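Local coordinates for protein TRAP dicarboxylate transporter, DctP subunit (Ochrobactrum anthropi, PDB 4P47) that probably captures a carboxylate-containing solute in the periplasm and delivers it to a TRAP transporter, as a solute-binding protein of family 7, at residues K40-V45 with W147-R152; G210-N215 with R234-P239. All blocks are in the same frame, centred on the assembly; numbering follows the deposited sequence. Where two conformers were deposited one is given.

Interaction 1: K40-V45 with W147-R152; sequences KGHPQV and WELGFR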
loop_
_atom_site.group_PDB
_atom_site.type_symbol
_atom_site.label_atom_id
_atom_site.label_comp_id
_atom_site.label_asym_id
_atom_site.label_seq_id
_atom_site.Cartn_x
_atom_site.Cartn_y
_atom_site.Cartn_z
ATOM N N LYS A 40 12.846 -5.256 11.201
ATOM C CA LYS A 40 14.119 -4.737 10.715
ATOM C C LYS A 40 14.506 -5.452 9.440
ATOM O O LYS A 40 14.402 -6.682 9.343
ATOM C CB LYS A 40 15.226 -4.948 11.757
ATOM C CG LYS A 40 15.533 -3.751 12.643
ATOM C CD LYS A 40 14.368 -3.397 13.554
ATOM C CE LYS A 40 14.820 -3.124 14.980
ATOM N NZ LYS A 40 14.203 -1.883 15.531
ATOM N N GLY A 41 14.973 -4.691 8.460
ATOM C CA GLY A 41 15.304 -5.238 7.165
ATOM C C GLY A 41 14.260 -4.883 6.134
ATOM O O GLY A 41 14.577 -4.696 4.963
ATOM N N HIS A 42 13.004 -4.790 6.565
ATOM C CA HIS A 42 11.917 -4.472 5.650
ATOM C C HIS A 42 11.986 -2.984 5.336
ATOM O O HIS A 42 12.305 -2.182 6.209
ATOM C CB HIS A 42 10.562 -4.820 6.284
ATOM C CG HIS A 42 9.403 -4.705 5.345
ATOM N ND1 HIS A 42 8.826 -3.495 5.021
ATOM C CD2 HIS A 42 8.713 -5.640 4.654
ATOM C CE1 HIS A 42 7.838 -3.687 4.173
ATOM N NE2 HIS A 42 7.743 -4.983 3.935
ATOM N N PRO A 43 11.665 -2.593 4.100
ATOM C CA PRO A 43 11.722 -1.167 3.745
ATOM C C PRO A 43 10.932 -0.226 4.681
ATOM O O PRO A 43 11.338 0.914 4.909
ATOM C CB PRO A 43 11.180 -1.161 2.313
ATOM C CG PRO A 43 11.638 -2.494 1.763
ATOM C CD PRO A 43 11.441 -3.444 2.911
ATOM N N GLN A 44 9.783 -0.668 5.158
ATOM C CA GLN A 44 9.012 0.074 6.143
ATOM C C GLN A 44 9.860 0.437 7.360
ATOM O O GLN A 44 9.899 1.596 7.787
ATOM C CB GLN A 44 7.813 -0.747 6.576
ATOM C CG GLN A 44 6.938 -0.061 7.597
ATOM C CD GLN A 44 5.905 -1.005 8.148
ATOM O OE1 GLN A 44 6.234 -1.956 8.856
ATOM N NE2 GLN A 44 4.657 -0.770 7.825
ATOM N N VAL A 45 10.538 -0.543 7.937
ATOM C CA VAL A 45 11.323 -0.286 9.131
ATOM C C VAL A 45 12.585 0.499 8.802
ATOM O O VAL A 45 13.026 1.327 9.596
ATOM C CB VAL A 45 11.608 -1.572 9.901
ATOM C CG1 VAL A 45 12.429 -1.275 11.131
ATOM C CG2 VAL A 45 10.291 -2.227 10.275
ATOM N N TRP A 147 4.063 6.746 2.547
ATOM C CA TRP A 147 5.227 5.947 2.190
ATOM C C TRP A 147 4.722 4.779 1.318
ATOM O O TRP A 147 3.530 4.728 0.982
ATOM C CB TRP A 147 5.916 5.413 3.441
ATOM C CG TRP A 147 6.589 6.429 4.332
ATOM C CD1 TRP A 147 6.619 7.783 4.194
ATOM C CD2 TRP A 147 7.324 6.126 5.510
ATOM N NE1 TRP A 147 7.355 8.343 5.217
ATOM C CE2 TRP A 147 7.785 7.334 6.044
ATOM C CE3 TRP A 147 7.616 4.928 6.186
ATOM C CZ2 TRP A 147 8.529 7.380 7.223
ATOM C CZ3 TRP A 147 8.359 4.972 7.331
ATOM C CH2 TRP A 147 8.792 6.185 7.854
ATOM N N GLU A 148 5.605 3.872 0.921
ATOM C CA GLU A 148 5.201 2.797 0.014
ATOM C C GLU A 148 5.201 1.442 0.687
ATOM O O GLU A 148 6.165 1.094 1.353
ATOM C CB GLU A 148 6.156 2.737 -1.172
ATOM C CG GLU A 148 5.895 1.556 -2.116
ATOM C CD GLU A 148 6.602 1.720 -3.440
ATOM O OE1 GLU A 148 5.987 2.344 -4.321
ATOM O OE2 GLU A 148 7.746 1.220 -3.581
ATOM N N LEU A 149 4.137 0.659 0.498
ATOM C CA LEU A 149 4.238 -0.789 0.659
ATOM C C LEU A 149 4.525 -1.400 -0.709
ATOM O O LEU A 149 5.607 -1.922 -0.943
ATOM C CB LEU A 149 2.984 -1.387 1.306
ATOM C CG LEU A 149 3.101 -2.825 1.798
ATOM C CD1 LEU A 149 3.088 -3.796 0.647
ATOM C CD2 LEU A 149 4.332 -3.060 2.652
ATOM N N GLY A 150 3.594 -1.271 -1.642
ATOM C CA GLY A 150 3.868 -1.699 -3.001
ATOM C C GLY A 150 2.643 -2.110 -3.790
ATOM O O GLY A 150 1.517 -2.082 -3.298
ATOM N N PHE A 151 2.882 -2.519 -5.024
ATOM C CA PHE A 151 1.825 -3.078 -5.849
ATOM C C PHE A 151 1.421 -4.475 -5.395
ATOM O O PHE A 151 2.223 -5.269 -4.902
ATOM C CB PHE A 151 2.268 -3.126 -7.327
ATOM C CG PHE A 151 2.345 -1.772 -7.961
ATOM C CD1 PHE A 151 1.195 -1.106 -8.347
ATOM C CD2 PHE A 151 3.565 -1.140 -8.112
ATOM C CE1 PHE A 151 1.283 0.163 -8.887
ATOM C CE2 PHE A 151 3.646 0.112 -8.655
ATOM C CZ PHE A 151 2.507 0.765 -9.026
ATOM N N ARG A 152 0.145 -4.766 -5.600
ATOM C CA ARG A 152 -0.374 -6.116 -5.469
ATOM C C ARG A 152 -0.443 -6.765 -6.834
ATOM O O ARG A 152 -1.029 -6.200 -7.762
ATOM C CB ARG A 152 -1.755 -6.096 -4.812
ATOM C CG ARG A 152 -1.767 -5.328 -3.503
ATOM C CD ARG A 152 -3.067 -5.458 -2.771
ATOM N NE ARG A 152 -3.289 -6.808 -2.255
ATOM C CZ ARG A 152 -2.826 -7.281 -1.112
ATOM N NH1 ARG A 152 -2.085 -6.537 -0.319
ATOM N NH2 ARG A 152 -3.130 -8.514 -0.767
#

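Interaction 2: G210-N215 with R234-P239; sequences GQENPN and RHQYNP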
loop_
_atom_site.group_PDB
_atom_site.type_symbol
_atom_site.label_atom_id
_atom_site.label_comp_id
_atom_site.label_asym_id
_atom_site.label_seq_id
_atom_site.Cartn_x
_atom_site.Cartn_y
_atom_site.Cartn_z
ATOM N N GLY A 210 -4.152 -19.849 -6.723
ATOM C CA GLY A 210 -3.264 -18.701 -6.704
ATOM C C GLY A 210 -3.621 -17.739 -5.598
ATOM O O GLY A 210 -4.485 -18.010 -4.755
ATOM N N GLN A 211 -2.932 -16.599 -5.608
ATOM C CA GLN A 211 -3.103 -15.623 -4.548
ATOM C C GLN A 211 -2.651 -14.280 -5.069
ATOM O O GLN A 211 -1.887 -14.188 -6.036
ATOM C CB GLN A 211 -2.350 -16.044 -3.261
ATOM C CG GLN A 211 -0.853 -16.196 -3.436
ATOM C CD GLN A 211 -0.091 -14.895 -3.290
ATOM O OE1 GLN A 211 -0.334 -14.119 -2.358
ATOM N NE2 GLN A 211 0.851 -14.653 -4.189
ATOM N N GLU A 212 -3.172 -13.240 -4.445
ATOM C CA GLU A 212 -2.830 -11.878 -4.811
ATOM C C GLU A 212 -2.199 -11.162 -3.616
ATOM O O GLU A 212 -2.707 -11.215 -2.499
ATOM C CB GLU A 212 -4.070 -11.124 -5.353
ATOM C CG GLU A 212 -5.217 -10.925 -4.352
ATOM C CD GLU A 212 -5.078 -9.679 -3.501
ATOM O OE1 GLU A 212 -4.464 -8.680 -3.983
ATOM O OE2 GLU A 212 -5.624 -9.653 -2.376
ATOM N N ASN A 213 -1.059 -10.523 -3.850
ATOM C CA ASN A 213 -0.247 -9.932 -2.788
ATOM C C ASN A 213 0.928 -9.210 -3.437
ATOM O O ASN A 213 1.200 -9.397 -4.624
ATOM C CB ASN A 213 0.300 -10.991 -1.792
ATOM C CG ASN A 213 -0.574 -11.170 -0.562
ATOM O OD1 ASN A 213 -0.940 -10.204 0.109
ATOM N ND2 ASN A 213 -0.894 -12.415 -0.246
ATOM N N PRO A 214 1.663 -8.427 -2.642
ATOM C CA PRO A 214 2.934 -7.889 -3.156
ATOM C C PRO A 214 3.956 -8.963 -3.487
ATOM O O PRO A 214 3.849 -10.113 -3.061
ATOM C CB PRO A 214 3.432 -6.991 -2.018
ATOM C CG PRO A 214 2.197 -6.674 -1.207
ATOM C CD PRO A 214 1.386 -7.946 -1.279
ATOM N N ASN A 215 4.943 -8.598 -4.292
ATOM C CA ASN A 215 5.974 -9.520 -4.694
ATOM C C ASN A 215 6.781 -10.085 -3.524
ATOM O O ASN A 215 7.187 -11.245 -3.571
ATOM C CB ASN A 215 6.947 -8.830 -5.654
ATOM C CG ASN A 215 6.326 -8.492 -6.987
ATOM O OD1 ASN A 215 5.324 -9.083 -7.398
ATOM N ND2 ASN A 215 6.912 -7.502 -7.662
ATOM N N ARG A 234 -0.512 -5.468 -11.132
ATOM C CA ARG A 234 -0.626 -4.185 -10.457
ATOM C C ARG A 234 -2.105 -3.808 -10.265
ATOM O O ARG A 234 -2.517 -2.659 -10.430
ATOM C CB ARG A 234 0.169 -3.094 -11.191
ATOM C CG ARG A 234 1.654 -3.389 -11.253
ATOM C CD ARG A 234 2.465 -2.189 -11.699
ATOM N NE ARG A 234 3.885 -2.524 -11.768
ATOM C CZ ARG A 234 4.502 -2.969 -12.853
ATOM N NH1 ARG A 234 3.847 -3.122 -13.992
ATOM N NH2 ARG A 234 5.794 -3.253 -12.803
ATOM N N HIS A 235 -2.912 -4.783 -9.883
ATOM C CA HIS A 235 -4.351 -4.579 -9.830
ATOM C C HIS A 235 -4.747 -3.618 -8.727
ATOM O O HIS A 235 -5.814 -3.017 -8.812
ATOM C CB HIS A 235 -5.127 -5.903 -9.727
ATOM C CG HIS A 235 -4.703 -6.765 -8.584
ATOM N ND1 HIS A 235 -3.723 -7.716 -8.719
ATOM C CD2 HIS A 235 -5.105 -6.809 -7.292
ATOM C CE1 HIS A 235 -3.536 -8.315 -7.558
ATOM N NE2 HIS A 235 -4.357 -7.789 -6.673
ATOM N N GLN A 236 -3.933 -3.529 -7.680
ATOM C CA GLN A 236 -4.075 -2.496 -6.673
ATOM C C GLN A 236 -2.678 -2.043 -6.274
ATOM O O GLN A 236 -1.693 -2.712 -6.559
ATOM C CB GLN A 236 -4.781 -3.037 -5.440
ATOM C CG GLN A 236 -6.243 -3.350 -5.661
ATOM C CD GLN A 236 -6.768 -4.172 -4.528
ATOM O OE1 GLN A 236 -6.388 -5.349 -4.354
ATOM N NE2 GLN A 236 -7.610 -3.578 -3.714
ATOM N N TYR A 237 -2.615 -0.882 -5.635
ATOM C CA TYR A 237 -1.382 -0.327 -5.099
ATOM C C TYR A 237 -1.651 -0.007 -3.653
ATOM O O TYR A 237 -2.655 0.625 -3.357
ATOM C CB TYR A 237 -0.988 0.946 -5.825
ATOM C CG TYR A 237 0.269 1.582 -5.245
ATOM C CD1 TYR A 237 1.530 1.076 -5.532
ATOM C CD2 TYR A 237 0.192 2.695 -4.419
ATOM C CE1 TYR A 237 2.680 1.661 -4.998
ATOM C CE2 TYR A 237 1.334 3.290 -3.907
ATOM C CZ TYR A 237 2.561 2.770 -4.202
ATOM O OH TYR A 237 3.687 3.385 -3.682
ATOM N N ASN A 238 -0.750 -0.423 -2.763
ATOM C CA ASN A 238 -0.854 -0.154 -1.333
ATOM C C ASN A 238 0.126 0.954 -0.904
ATOM O O ASN A 238 1.309 0.684 -0.669
ATOM C CB ASN A 238 -0.544 -1.417 -0.481
ATOM C CG ASN A 238 -1.573 -2.557 -0.606
ATOM O OD1 ASN A 238 -1.228 -3.731 -0.424
ATOM N ND2 ASN A 238 -2.813 -2.216 -0.844
ATOM N N PRO A 239 -0.362 2.200 -0.784
ATOM C CA PRO A 239 0.426 3.229 -0.120
ATOM C C PRO A 239 0.280 3.054 1.366
ATOM O O PRO A 239 -0.763 2.556 1.813
ATOM C CB PRO A 239 -0.249 4.530 -0.563
ATOM C CG PRO A 239 -1.646 4.170 -0.850
ATOM C CD PRO A 239 -1.690 2.693 -1.172
HETATM O O HOH W 1 -6.620 -6.977 -2.150
#

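Interaction 1: K40-V45 with W147-R152
His42 and Leu149 meet where the start of helix 43-58 approaches strand 141-156, with the imidazole edge turned to one methyl of the leucine. From CB of His42, CG lies anti to the backbone N (chi1 -172°), beside the carbonyl carbon, which sets the ring beside the first turn, Pro43 CD at one face, offset toward the rim, and Gln44 CA at the edge. ND1 accepts from Gln44 N at 3.0 Å with an N-H...N angle of 155°, the donor tilted 15° from the ring plane; this is an N-cap bond. CE1, next around the ring, is the atom nearest the strand, 3.9 Å from Leu149 CD2. NE2 lies 4.1 Å from that same Leu149 CD2, so a single methyl is met near the ring plane. Cutting His42 back to an alanine is likely to leave Gln44 N without its capping acceptor and to open a gap beside Leu149 CD2.

Deeper in, the edge of the Trp147 indole reaches the helix backbone, CZ3 lying 3.7 Å from Gln44 O. Gln44 NE2 bonds Gln240 OE1 on strand 229-245, and its OE1 accepts from Asn38 N. In the pairing of strand 141-156 with strand 229-245, Leu149 and Gly150 both face Asn238, a classic beta bulge.

No hydrogen bond crosses between the two segments, and only 149 Å² is buried between them. The direct contact therefore consists of van der Waals touches and one C-H edge at a carbonyl oxygen; a polar tie runs indirectly, through Gln240. The polar work of His42 is local: ND1 acting as acceptor is consistent with a neutral ring protonated on NE2.

Interaction 2: G210-N215 with R234-P239
A buried histidine-carboxylate hydrogen bond, Glu212 to His235, joins strands 210-213 and 229-245 in the mixed sheet of this periplasmic-binding-protein fold. The two strands do not pair directly: each is antiparallel to strand 141-156, and the 9.0 Å between Glu212 CA and His235 CA fits a side-chain link across an intervening strand. His235 NE2 donates to Glu212 OE1 over 2.8 Å, and the N-H...O angle of 175° makes the bond almost straight. OE1 lies in the imidazole plane but is itself met on its anti side, with the donor somewhat out of the carboxylate plane; the two planes stand 64° apart.

CG of Glu212 sits between the backbone N and the carbonyl carbon (chi1 64°), and a further bend at chi2 brings OE1 to His235 NE2. Glu212 CB, directed toward the other strand, lies 3.6 Å from His235 CE1. Arg152 of the middle strand forms a salt bridge to OE1, and Leu175 N bonds to OE2. With histidine, arginine and amide donors around it, the buried carboxylate probably remains ionised.

The Gln236 chain is extended beyond CG, and its NE2 bonds Asp109 O. Its other amide atom is reached indirectly, through a water that donates to Glu212 OE2 at 2.9 Å and to Gln236 OE1 at 2.7 Å.

How the interactions relate
From the N terminus, interaction 1 closes first, bringing strand 141-156 back to the start of helix 43-58 across 101 intervening residues. Interaction 2 opens later and closes a short loop of 18 residues, so the two are in series, neither nested nor crossed. Their centres lie about 13 Å apart, yet they share one sheet, in which strand 141-156 pairs with both strands of interaction 2. Direct side-chain contacts join them: Arg152 of interaction 1 reaches from the middle strand into interaction 2, and Glu148 OE1 is 2.6 Å from Tyr237 OH, a probable hydrogen bond. Together they tie the early helix, the long middle strand and its two flanking strands.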